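Local coordinates for protein D-hydantoinase (Ralstonia pickettii, PDB 1NFG) that probably catalyses the stereospecific hydrolysis of the cyclic amide bond of D-hydantoin derivatives at a site holding two zinc ions per subunit, at residues A45-F50 with V423-L428; T359-L364 with V391-E396. All coordinates share one frame; numbering follows the deposited sequence.

Interaction 1. Residues A45-F50 with V423-L428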
# COMPACT_ATOMS: atom_id res chain seq x y z
N ALA A 45 -38.37 26.29 17.65
CA ALA A 45 -38.87 26.46 16.29
C ALA A 45 -37.74 26.85 15.34
O ALA A 45 -36.94 27.74 15.64
CB ALA A 45 -39.96 27.52 16.26
N GLY A 46 -37.68 26.18 14.20
CA GLY A 46 -36.66 26.47 13.21
C GLY A 46 -35.24 26.15 13.65
O GLY A 46 -34.27 26.59 13.03
N ARG A 47 -35.12 25.37 14.73
CA ARG A 47 -33.81 25.01 15.24
C ARG A 47 -33.62 23.52 15.44
O ARG A 47 -34.59 22.76 15.55
CB ARG A 47 -33.56 25.74 16.56
CG ARG A 47 -33.42 27.24 16.42
CD ARG A 47 -33.26 27.88 17.78
NE ARG A 47 -32.95 29.30 17.69
CZ ARG A 47 -32.76 30.08 18.75
NH1 ARG A 47 -32.86 29.57 19.97
NH2 ARG A 47 -32.47 31.37 18.59
N TYR A 48 -32.36 23.10 15.47
CA TYR A 48 -32.04 21.70 15.68
C TYR A 48 -31.83 21.47 17.17
O TYR A 48 -31.35 22.35 17.89
CB TYR A 48 -30.75 21.32 14.94
CG TYR A 48 -30.84 21.30 13.42
CD1 TYR A 48 -31.82 20.56 12.76
CD2 TYR A 48 -29.89 21.96 12.64
CE1 TYR A 48 -31.86 20.48 11.37
CE2 TYR A 48 -29.91 21.89 11.25
CZ TYR A 48 -30.90 21.15 10.62
OH TYR A 48 -30.92 21.06 9.25
N VAL A 49 -32.20 20.28 17.63
CA VAL A 49 -32.02 19.92 19.03
C VAL A 49 -30.96 18.83 19.01
O VAL A 49 -31.28 17.65 18.84
CB VAL A 49 -33.32 19.35 19.64
CG1 VAL A 49 -33.10 18.96 21.09
CG2 VAL A 49 -34.44 20.37 19.51
N PHE A 50 -29.69 19.23 19.16
CA PHE A 50 -28.56 18.30 19.14
C PHE A 50 -28.13 17.85 20.53
O PHE A 50 -28.39 18.53 21.52
CB PHE A 50 -27.31 18.96 18.54
CG PHE A 50 -27.39 19.27 17.08
CD1 PHE A 50 -27.81 18.31 16.16
CD2 PHE A 50 -26.94 20.50 16.61
CE1 PHE A 50 -27.76 18.58 14.78
CE2 PHE A 50 -26.89 20.77 15.24
CZ PHE A 50 -27.30 19.81 14.32
N VAL A 423 -25.10 28.44 14.41
CA VAL A 423 -24.57 28.82 15.71
C VAL A 423 -25.33 28.23 16.90
O VAL A 423 -26.54 28.04 16.84
CB VAL A 423 -24.58 30.36 15.83
CG1 VAL A 423 -24.18 30.80 17.23
CG2 VAL A 423 -23.66 30.96 14.80
N PRO A 424 -24.61 27.91 18.00
CA PRO A 424 -25.25 27.35 19.20
C PRO A 424 -26.01 28.51 19.83
O PRO A 424 -25.47 29.62 19.96
CB PRO A 424 -24.07 26.93 20.07
CG PRO A 424 -22.91 26.84 19.12
CD PRO A 424 -23.15 27.96 18.16
N LYS A 425 -27.26 28.29 20.24
CA LYS A 425 -28.04 29.37 20.83
C LYS A 425 -28.28 29.26 22.33
O LYS A 425 -27.96 30.18 23.08
CB LYS A 425 -29.36 29.54 20.08
CG LYS A 425 -29.20 30.33 18.79
CD LYS A 425 -28.51 31.64 19.10
CE LYS A 425 -28.42 32.53 17.89
NZ LYS A 425 -27.74 33.81 18.25
N THR A 426 -28.85 28.15 22.76
CA THR A 426 -29.07 27.96 24.18
C THR A 426 -28.63 26.54 24.51
O THR A 426 -28.87 25.61 23.73
CB THR A 426 -30.55 28.22 24.59
OG1 THR A 426 -31.34 27.06 24.33
CG2 THR A 426 -31.12 29.38 23.81
N VAL A 427 -27.98 26.38 25.66
CA VAL A 427 -27.45 25.09 26.09
C VAL A 427 -27.98 24.63 27.45
O VAL A 427 -28.12 25.44 28.37
CB VAL A 427 -25.91 25.16 26.17
CG1 VAL A 427 -25.34 23.78 26.49
CG2 VAL A 427 -25.36 25.68 24.86
N LEU A 428 -28.24 23.34 27.55
CA LEU A 428 -28.72 22.74 28.79
C LEU A 428 -27.76 21.66 29.28
O LEU A 428 -27.29 20.84 28.50
CB LEU A 428 -30.11 22.12 28.61
CG LEU A 428 -31.32 23.05 28.49
CD1 LEU A 428 -31.29 23.76 27.15
CD2 LEU A 428 -32.60 22.25 28.63
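R47 NH1 is salt-bridged to E437 OE2 and also lies 3.5 Å from CB of K425; the guanidinium thus combines a charged partner with an aliphatic one. K425 CG lies over one face of the guanidinium, displaced toward the rim, 3.4 Å from NH2 of R47. Beyond CG the lysine bends (chi2 -53°) and leads its ammonium group off, leaving K425 NZ 5.3 Å from R47 NH2. The arginine, by contrast, is extended from CG to NE, and the two chains cross at about a right angle. E437, which bridges to R47 and also touches the K425 side chain, would probably temper the like charges. A lesser touch comes obliquely from T426, whose CG2 is 4.2 Å from R47 NH1.

The backbone is irregular here: K425 has psi -56°, and K425 and T426 both make backbone bonds to L392, consistent with a beta bulge, which may help to bring both side chains near R47. The CA atoms of R47 and K425 are 9.1 Å apart, since the contact bridges a strand. In the beta-sandwich part of this amidohydrolase, strand 390-400 runs between strands 48-58 and 419-429 and is antiparallel to both, while helix 358-372 packs against Y48 and F50.

Interaction 2. Residues T359-L364 with V391-E396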
# COMPACT_ATOMS: atom_id res chain seq x y z
N THR A 359 -26.10 14.16 10.16
CA THR A 359 -26.14 13.09 11.11
C THR A 359 -24.74 12.68 11.59
O THR A 359 -24.57 12.27 12.75
CB THR A 359 -26.92 11.90 10.49
OG1 THR A 359 -28.06 11.62 11.30
CG2 THR A 359 -26.05 10.66 10.35
N GLN A 360 -23.75 12.78 10.71
CA GLN A 360 -22.37 12.44 11.08
C GLN A 360 -21.81 13.51 12.01
O GLN A 360 -20.98 13.22 12.87
CB GLN A 360 -21.49 12.32 9.84
CG GLN A 360 -21.78 11.10 8.99
CD GLN A 360 -20.92 11.05 7.73
OE1 GLN A 360 -20.83 12.02 6.98
NE2 GLN A 360 -20.28 9.90 7.51
N PHE A 361 -22.26 14.75 11.83
CA PHE A 361 -21.82 15.85 12.67
C PHE A 361 -22.00 15.45 14.13
O PHE A 361 -21.07 15.55 14.94
CB PHE A 361 -22.65 17.09 12.37
CG PHE A 361 -22.46 18.20 13.36
CD1 PHE A 361 -21.29 18.95 13.37
CD2 PHE A 361 -23.46 18.50 14.28
CE1 PHE A 361 -21.12 19.99 14.29
CE2 PHE A 361 -23.30 19.53 15.20
CZ PHE A 361 -22.12 20.28 15.20
N VAL A 362 -23.21 15.00 14.47
CA VAL A 362 -23.52 14.59 15.83
C VAL A 362 -22.67 13.39 16.25
O VAL A 362 -22.17 13.34 17.37
CB VAL A 362 -25.02 14.24 15.98
CG1 VAL A 362 -25.32 13.74 17.41
CG2 VAL A 362 -25.86 15.48 15.66
N GLU A 363 -22.52 12.42 15.36
CA GLU A 363 -21.72 11.24 15.66
C GLU A 363 -20.32 11.64 16.10
O GLU A 363 -19.83 11.22 17.15
CB GLU A 363 -21.62 10.33 14.43
CG GLU A 363 -20.54 9.25 14.55
CD GLU A 363 -20.27 8.51 13.24
OE1 GLU A 363 -20.41 9.11 12.15
OE2 GLU A 363 -19.88 7.32 13.31
N LEU A 364 -19.67 12.46 15.29
CA LEU A 364 -18.30 12.90 15.54
C LEU A 364 -18.15 13.87 16.68
O LEU A 364 -17.24 13.76 17.50
CB LEU A 364 -17.74 13.55 14.28
CG LEU A 364 -17.62 12.67 13.04
CD1 LEU A 364 -17.29 13.53 11.83
CD2 LEU A 364 -16.56 11.61 13.29
N VAL A 391 -28.13 21.10 23.03
CA VAL A 391 -27.72 22.31 22.32
C VAL A 391 -28.80 22.63 21.31
O VAL A 391 -29.16 21.77 20.50
CB VAL A 391 -26.41 22.12 21.54
CG1 VAL A 391 -25.99 23.45 20.92
CG2 VAL A 391 -25.33 21.59 22.45
N LEU A 392 -29.32 23.85 21.36
CA LEU A 392 -30.34 24.28 20.41
C LEU A 392 -29.60 25.08 19.35
O LEU A 392 -29.15 26.20 19.58
CB LEU A 392 -31.40 25.12 21.12
CG LEU A 392 -32.09 24.36 22.26
CD1 LEU A 392 -33.28 25.16 22.74
CD2 LEU A 392 -32.54 22.97 21.78
N TRP A 393 -29.48 24.46 18.17
CA TRP A 393 -28.75 25.02 17.04
C TRP A 393 -29.60 25.75 16.02
O TRP A 393 -30.67 25.28 15.62
CB TRP A 393 -27.98 23.87 16.37
CG TRP A 393 -26.76 24.27 15.60
CD1 TRP A 393 -26.71 24.72 14.31
CD2 TRP A 393 -25.41 24.27 16.08
NE1 TRP A 393 -25.41 24.99 13.96
CE2 TRP A 393 -24.59 24.72 15.02
CE3 TRP A 393 -24.82 23.92 17.30
CZ2 TRP A 393 -23.20 24.84 15.16
CZ3 TRP A 393 -23.44 24.04 17.43
CH2 TRP A 393 -22.65 24.50 16.36
N ASP A 394 -29.13 26.92 15.61
CA ASP A 394 -29.81 27.73 14.60
C ASP A 394 -29.01 27.55 13.32
O ASP A 394 -27.99 28.21 13.12
CB ASP A 394 -29.80 29.21 14.99
CG ASP A 394 -30.60 30.07 14.03
OD1 ASP A 394 -30.68 29.73 12.83
OD2 ASP A 394 -31.15 31.10 14.49
N PRO A 395 -29.46 26.65 12.43
CA PRO A 395 -28.76 26.39 11.17
C PRO A 395 -28.63 27.57 10.21
O PRO A 395 -27.75 27.57 9.36
CB PRO A 395 -29.55 25.23 10.57
CG PRO A 395 -30.93 25.50 11.05
CD PRO A 395 -30.71 25.87 12.50
N GLU A 396 -29.49 28.57 10.34
CA GLU A 396 -29.44 29.72 9.44
C GLU A 396 -28.63 30.89 9.95
O GLU A 396 -28.19 31.74 9.18
CB GLU A 396 -30.86 30.21 9.12
CG GLU A 396 -31.74 29.18 8.46
CD GLU A 396 -31.03 28.45 7.33
OE1 GLU A 396 -30.43 29.12 6.45
OE2 GLU A 396 -31.07 27.20 7.32
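Helix 358-372 meets strand 390-400 of the beta-sandwich through a T-shaped aromatic pair, F361 with W393, a compact illustration of how rings fill the gap between a helix and a sheet. Along the helix, T359 OG1 bonds to A13 O and Q360 NE2 to R303 O, before F361 turns its side chain to the strand. With CG anti to the backbone N (chi1 169°), its ring reaches outward from the helix and presents its edge to the face of the W393 six-membered ring. The centroids of the two rings are 5.8 Å apart and the planes are inclined at 64°, well short of perpendicular. F361 CZ makes the approach, standing over the indole 4.4 Å from W393 CH2. F50 and Y348 meet both rings, making the pair part of a buried aromatic cluster. Three residues on, L364 N bonds to Q360 O at 2.9 Å. On the other side of the contact, the chain turns a corner at P395 and E396, where an Asx turn forms: D394 OD1, which also accepts from A397 N, takes a bent bond from E396 N at 3.0 Å, with an N-H...O angle of 136°, and is met nearly along its C-O bond direction.

Strand 390-400 relates the two contacts, yet it serves them differently. Interaction 1 passes across it to join its two neighbours, 48-58 and 419-429, whereas interaction 2 sets a helix against it. The backbone couples them directly: Y48 N lies 2.8 Å from W393 O, and K425 N 2.9 Å from L392 O, both probable hydrogen bonds. Side chains continue the link, with P424 packed on the indole of W393. Chemistry follows position. The 359-364 with 391-396 contact is buried and purely aromatic; the 45-50 with 423-428 contact is partly buried and pairs a charged group with aliphatic carbons. Both lie away from the zinc and probable substrate sites.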